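Local coordinates for protein hypoxanthine-guanine phosphoribosyltransferase (PDB 3ACC) that probably catalyses the transfer of phosphoribosyl from 5-phospho-alpha-D-ribose 1-diphosphate to hypoxanthine or guanine, giving IMP or GMP in purine salvage, at residues A[130-135]-A[147-152]. Sequence-based numbering, arbitrary orientation.
Sequences ALLSKP and LGFEIE. With 5GP (guanosine-5'-monophosphate), chain B.
Lys134 and Ile151 meet at the root of the lysine chain that reaches the bound GMP, a tightly packed part of the contact. Lys134 CG lies 3.5 Å from CG1 of Ile151, and the isoleucine crosses the lysine chain at a slant, with CD1 against CG and, more distantly, CD. Ile151 places CG1 between its backbone N and carbonyl carbon (chi1 61°), which turns that branch toward the lysine. Its CG2 points instead to Leu132, whose CD2 also packs on CB of Phe149 at 3.9 Å. Beyond CG the Lys134 chain bends at chi3 (-66°) and leaves the isoleucine for the nucleotide. Its NZ donates to both N7 and O6 of the guanine, each at 3.0 Å, so one ammonium grips the purine edge at two points. The same NZ bonds to the carbonyl O of Ala154, and Asp106 makes a weak, long ion pair with it.

Behind these side chains the backbones pair as parallel strands. Strands 125-130 and 146-150 come from the parallel sheet of the type I phosphoribosyltransferase fold. Both segments turn a corner, at Leu131 and Gly148, and pair again beyond it. The straightest bond runs from Ile151 N to Ser133 O, 2.9 Å long with 174° at the hydrogen. At the corner, Gly148 N bonds to Ala130 O and Phe149 N to Leu131 O. Between them and the Ile151 bond, Ser133 N reaches Phe149 O only weakly. On the face opposite Leu132 and Phe149, Leu147 CD1 lies against Ser133 CB at 3.8 Å, while Ser133 OG bonds to Arg138.

The solvent side is looser. There Pro135 CG touches Glu150 CG at 3.6 Å, and the extended glutamate slants across the proline ring, its carboxylate carbon still against CG. Both residues are exposed.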
ATOM      1  N   ALA A 130      -5.000   6.136 -12.542  1.00 15.74           N
ATOM      2  CA  ALA A 130      -6.158   5.971 -11.660  1.00 16.12           C
ATOM      3  C   ALA A 130      -6.815   4.646 -11.997  1.00 15.49           C
ATOM      4  O   ALA A 130      -7.004   4.324 -13.168  1.00 15.81           O
ATOM      5  CB  ALA A 130      -7.154   7.112 -11.862  1.00 13.54           C
ATOM      6  N   LEU A 131      -7.165   3.867 -10.982  1.00 16.72           N
ATOM      7  CA  LEU A 131      -7.793   2.584 -11.251  1.00 18.59           C
ATOM      8  C   LEU A 131      -9.149   2.753 -11.918  1.00 18.45           C
ATOM      9  O   LEU A 131      -9.478   2.018 -12.847  1.00 18.75           O
ATOM     10  CB  LEU A 131      -7.972   1.777  -9.965  1.00 19.54           C
ATOM     11  CG  LEU A 131      -8.675   0.432 -10.177  1.00 19.91           C
ATOM     12  CD1 LEU A 131      -7.833  -0.452 -11.087  1.00 20.00           C
ATOM     13  CD2 LEU A 131      -8.897  -0.245  -8.841  1.00 22.98           C
ATOM     14  N   LEU A 132      -9.920   3.736 -11.451  1.00 17.19           N
ATOM     15  CA  LEU A 132     -11.261   3.971 -11.967  1.00 17.98           C
ATOM     16  C   LEU A 132     -11.615   5.431 -12.237  1.00 19.11           C
ATOM     17  O   LEU A 132     -10.980   6.352 -11.714  1.00 18.19           O
ATOM     18  CB  LEU A 132     -12.279   3.410 -10.974  1.00 19.88           C
ATOM     19  CG  LEU A 132     -12.112   1.944 -10.561  1.00 21.19           C
ATOM     20  CD1 LEU A 132     -12.981   1.655  -9.339  1.00 21.44           C
ATOM     21  CD2 LEU A 132     -12.486   1.040 -11.729  1.00 19.49           C
ATOM     22  N   SER A 133     -12.654   5.627 -13.046  1.00 17.87           N
ATOM     23  CA  SER A 133     -13.141   6.962 -13.375  1.00 18.38           C
ATOM     24  C   SER A 133     -14.638   6.946 -13.715  1.00 19.01           C
ATOM     25  O   SER A 133     -15.105   6.102 -14.485  1.00 18.06           O
ATOM     26  CB  SER A 133     -12.349   7.545 -14.549  1.00 16.36           C
ATOM     27  OG  SER A 133     -12.817   8.842 -14.878  1.00 16.38           O
ATOM     28  N   LYS A 134     -15.382   7.870 -13.114  1.00 18.80           N
ATOM     29  CA  LYS A 134     -16.821   8.001 -13.351  1.00 20.14           C
ATOM     30  C   LYS A 134     -17.032   9.358 -14.034  1.00 18.59           C
ATOM     31  O   LYS A 134     -17.523  10.306 -13.426  1.00 18.33           O
ATOM     32  CB  LYS A 134     -17.585   7.939 -12.017  1.00 20.59           C
ATOM     33  CG  LYS A 134     -17.421   6.610 -11.278  1.00 21.47           C
ATOM     34  CD  LYS A 134     -18.148   6.575  -9.927  1.00 20.13           C
ATOM     35  CE  LYS A 134     -17.539   7.551  -8.920  1.00 21.64           C
ATOM     36  NZ  LYS A 134     -18.176   7.426  -7.575  1.00 18.45           N
ATOM     37  N   PRO A 135     -16.668   9.457 -15.322  1.00 18.63           N
ATOM     38  CA  PRO A 135     -16.797  10.694 -16.099  1.00 18.89           C
ATOM     39  C   PRO A 135     -18.164  11.376 -16.147  1.00 19.33           C
ATOM     40  O   PRO A 135     -18.239  12.577 -16.414  1.00 18.45           O
ATOM     41  CB  PRO A 135     -16.290  10.286 -17.483  1.00 17.50           C
ATOM     42  CG  PRO A 135     -16.691   8.850 -17.571  1.00 18.14           C
ATOM     43  CD  PRO A 135     -16.314   8.325 -16.199  1.00 18.83           C
ATOM     44  N   LEU A 147      -5.569   4.864 -17.281  1.00 18.72           N
ATOM     45  CA  LEU A 147      -6.835   4.509 -16.660  1.00 18.23           C
ATOM     46  C   LEU A 147      -7.102   3.018 -16.679  1.00 18.83           C
ATOM     47  O   LEU A 147      -6.933   2.356 -17.704  1.00 16.32           O
ATOM     48  CB  LEU A 147      -7.986   5.236 -17.361  1.00 18.86           C
ATOM     49  CG  LEU A 147      -9.397   4.902 -16.870  1.00 19.49           C
ATOM     50  CD1 LEU A 147      -9.501   5.185 -15.379  1.00 16.51           C
ATOM     51  CD2 LEU A 147     -10.418   5.727 -17.649  1.00 17.44           C
ATOM     52  N   GLY A 148      -7.520   2.491 -15.533  1.00 18.45           N
ATOM     53  CA  GLY A 148      -7.822   1.078 -15.453  1.00 18.96           C
ATOM     54  C   GLY A 148      -9.133   0.797 -16.164  1.00 19.17           C
ATOM     55  O   GLY A 148      -9.163   0.122 -17.192  1.00 18.33           O
ATOM     56  N   PHE A 149     -10.217   1.343 -15.624  1.00 18.19           N
ATOM     57  CA  PHE A 149     -11.547   1.138 -16.181  1.00 18.22           C
ATOM     58  C   PHE A 149     -12.397   2.389 -16.021  1.00 18.72           C
ATOM     59  O   PHE A 149     -12.339   3.054 -14.987  1.00 17.11           O
ATOM     60  CB  PHE A 149     -12.278   0.013 -15.440  1.00 17.12           C
ATOM     61  CG  PHE A 149     -11.492  -1.259 -15.307  1.00 19.10           C
ATOM     62  CD1 PHE A 149     -11.654  -2.294 -16.223  1.00 17.40           C
ATOM     63  CD2 PHE A 149     -10.611  -1.435 -14.241  1.00 15.75           C
ATOM     64  CE1 PHE A 149     -10.954  -3.491 -16.078  1.00 17.74           C
ATOM     65  CE2 PHE A 149      -9.905  -2.629 -14.087  1.00 17.21           C
ATOM     66  CZ  PHE A 149     -10.077  -3.659 -15.005  1.00 16.80           C
ATOM     67  N   GLU A 150     -13.181   2.706 -17.047  1.00 18.67           N
ATOM     68  CA  GLU A 150     -14.101   3.835 -16.983  1.00 19.08           C
ATOM     69  C   GLU A 150     -15.415   3.146 -16.609  1.00 19.93           C
ATOM     70  O   GLU A 150     -15.777   2.137 -17.218  1.00 20.03           O
ATOM     71  CB  GLU A 150     -14.223   4.516 -18.349  1.00 20.09           C
ATOM     72  CG  GLU A 150     -15.289   5.608 -18.413  1.00 18.19           C
ATOM     73  CD  GLU A 150     -15.382   6.238 -19.788  1.00 19.02           C
ATOM     74  OE1 GLU A 150     -14.506   7.061 -20.137  1.00 16.03           O
ATOM     75  OE2 GLU A 150     -16.326   5.899 -20.526  1.00 18.71           O
ATOM     76  N   ILE A 151     -16.116   3.669 -15.609  1.00 17.83           N
ATOM     77  CA  ILE A 151     -17.362   3.048 -15.161  1.00 19.00           C
ATOM     78  C   ILE A 151     -18.539   4.014 -15.064  1.00 21.03           C
ATOM     79  O   ILE A 151     -18.371   5.239 -15.099  1.00 17.93           O
ATOM     80  CB  ILE A 151     -17.187   2.403 -13.765  1.00 18.57           C
ATOM     81  CG1 ILE A 151     -16.794   3.485 -12.751  1.00 15.51           C
ATOM     82  CG2 ILE A 151     -16.128   1.291 -13.821  1.00 13.83           C
ATOM     83  CD1 ILE A 151     -16.673   3.001 -11.325  1.00 17.45           C
ATOM     84  N   GLU A 152     -19.735   3.447 -14.936  1.00 22.52           N
ATOM     85  CA  GLU A 152     -20.940   4.249 -14.798  1.00 25.76           C
ATOM     86  C   GLU A 152     -20.953   4.818 -13.387  1.00 26.21           C
ATOM     87  O   GLU A 152     -20.142   4.432 -12.541  1.00 25.19           O
ATOM     88  CB  GLU A 152     -22.192   3.394 -15.013  1.00 26.24           C
ATOM     89  CG  GLU A 152     -22.347   2.244 -14.028  1.00 28.59           C
ATOM     90  CD  GLU A 152     -23.673   1.514 -14.192  1.00 30.90           C
ATOM     91  OE1 GLU A 152     -24.728   2.092 -13.841  1.00 29.21           O
ATOM     92  OE2 GLU A 152     -23.657   0.362 -14.683  1.00 32.40           O
TER
HETATM   93  P   5GP B 817     -13.426  13.443  -6.415  1.00 21.63           P
HETATM   94  O1P 5GP B 817     -14.830  13.892  -6.498  1.00 20.89           O
HETATM   95  O2P 5GP B 817     -12.534  14.622  -5.802  1.00 24.43           O
HETATM   96  O3P 5GP B 817     -12.882  13.075  -7.883  1.00 18.86           O
HETATM   97  O5' 5GP B 817     -13.378  12.115  -5.483  1.00 22.83           O
HETATM   98  C5' 5GP B 817     -12.100  12.036  -4.861  1.00 25.22           C
HETATM   99  C4' 5GP B 817     -12.093  10.897  -3.837  1.00 24.04           C
HETATM  100  O4' 5GP B 817     -13.459  10.533  -3.458  1.00 23.10           O
HETATM  101  C3' 5GP B 817     -11.501   9.617  -4.453  1.00 23.43           C
HETATM  102  O3' 5GP B 817     -10.075   9.637  -4.398  1.00 24.71           O
HETATM  103  C2' 5GP B 817     -12.092   8.538  -3.546  1.00 23.64           C
HETATM  104  O2' 5GP B 817     -11.325   8.368  -2.346  1.00 27.31           O
HETATM  105  C1' 5GP B 817     -13.502   9.089  -3.237  1.00 21.78           C
HETATM  106  N9  5GP B 817     -14.512   8.390  -4.052  1.00 21.45           N
HETATM  107  C8  5GP B 817     -15.174   8.862  -5.160  1.00 19.91           C
HETATM  108  N7  5GP B 817     -15.990   7.946  -5.615  1.00 18.23           N
HETATM  109  C5  5GP B 817     -15.902   6.844  -4.833  1.00 18.81           C
HETATM  110  C6  5GP B 817     -16.526   5.552  -4.823  1.00 18.33           C
HETATM  111  O6  5GP B 817     -17.353   5.245  -5.669  1.00 19.37           O
HETATM  112  N1  5GP B 817     -16.170   4.661  -3.838  1.00 18.48           N
HETATM  113  C2  5GP B 817     -15.235   5.004  -2.881  1.00 17.00           C
HETATM  114  N2  5GP B 817     -14.891   4.101  -1.908  1.00 18.05           N
HETATM  115  N3  5GP B 817     -14.656   6.194  -2.888  1.00 17.47           N
HETATM  116  C4  5GP B 817     -14.954   7.123  -3.823  1.00 17.54           C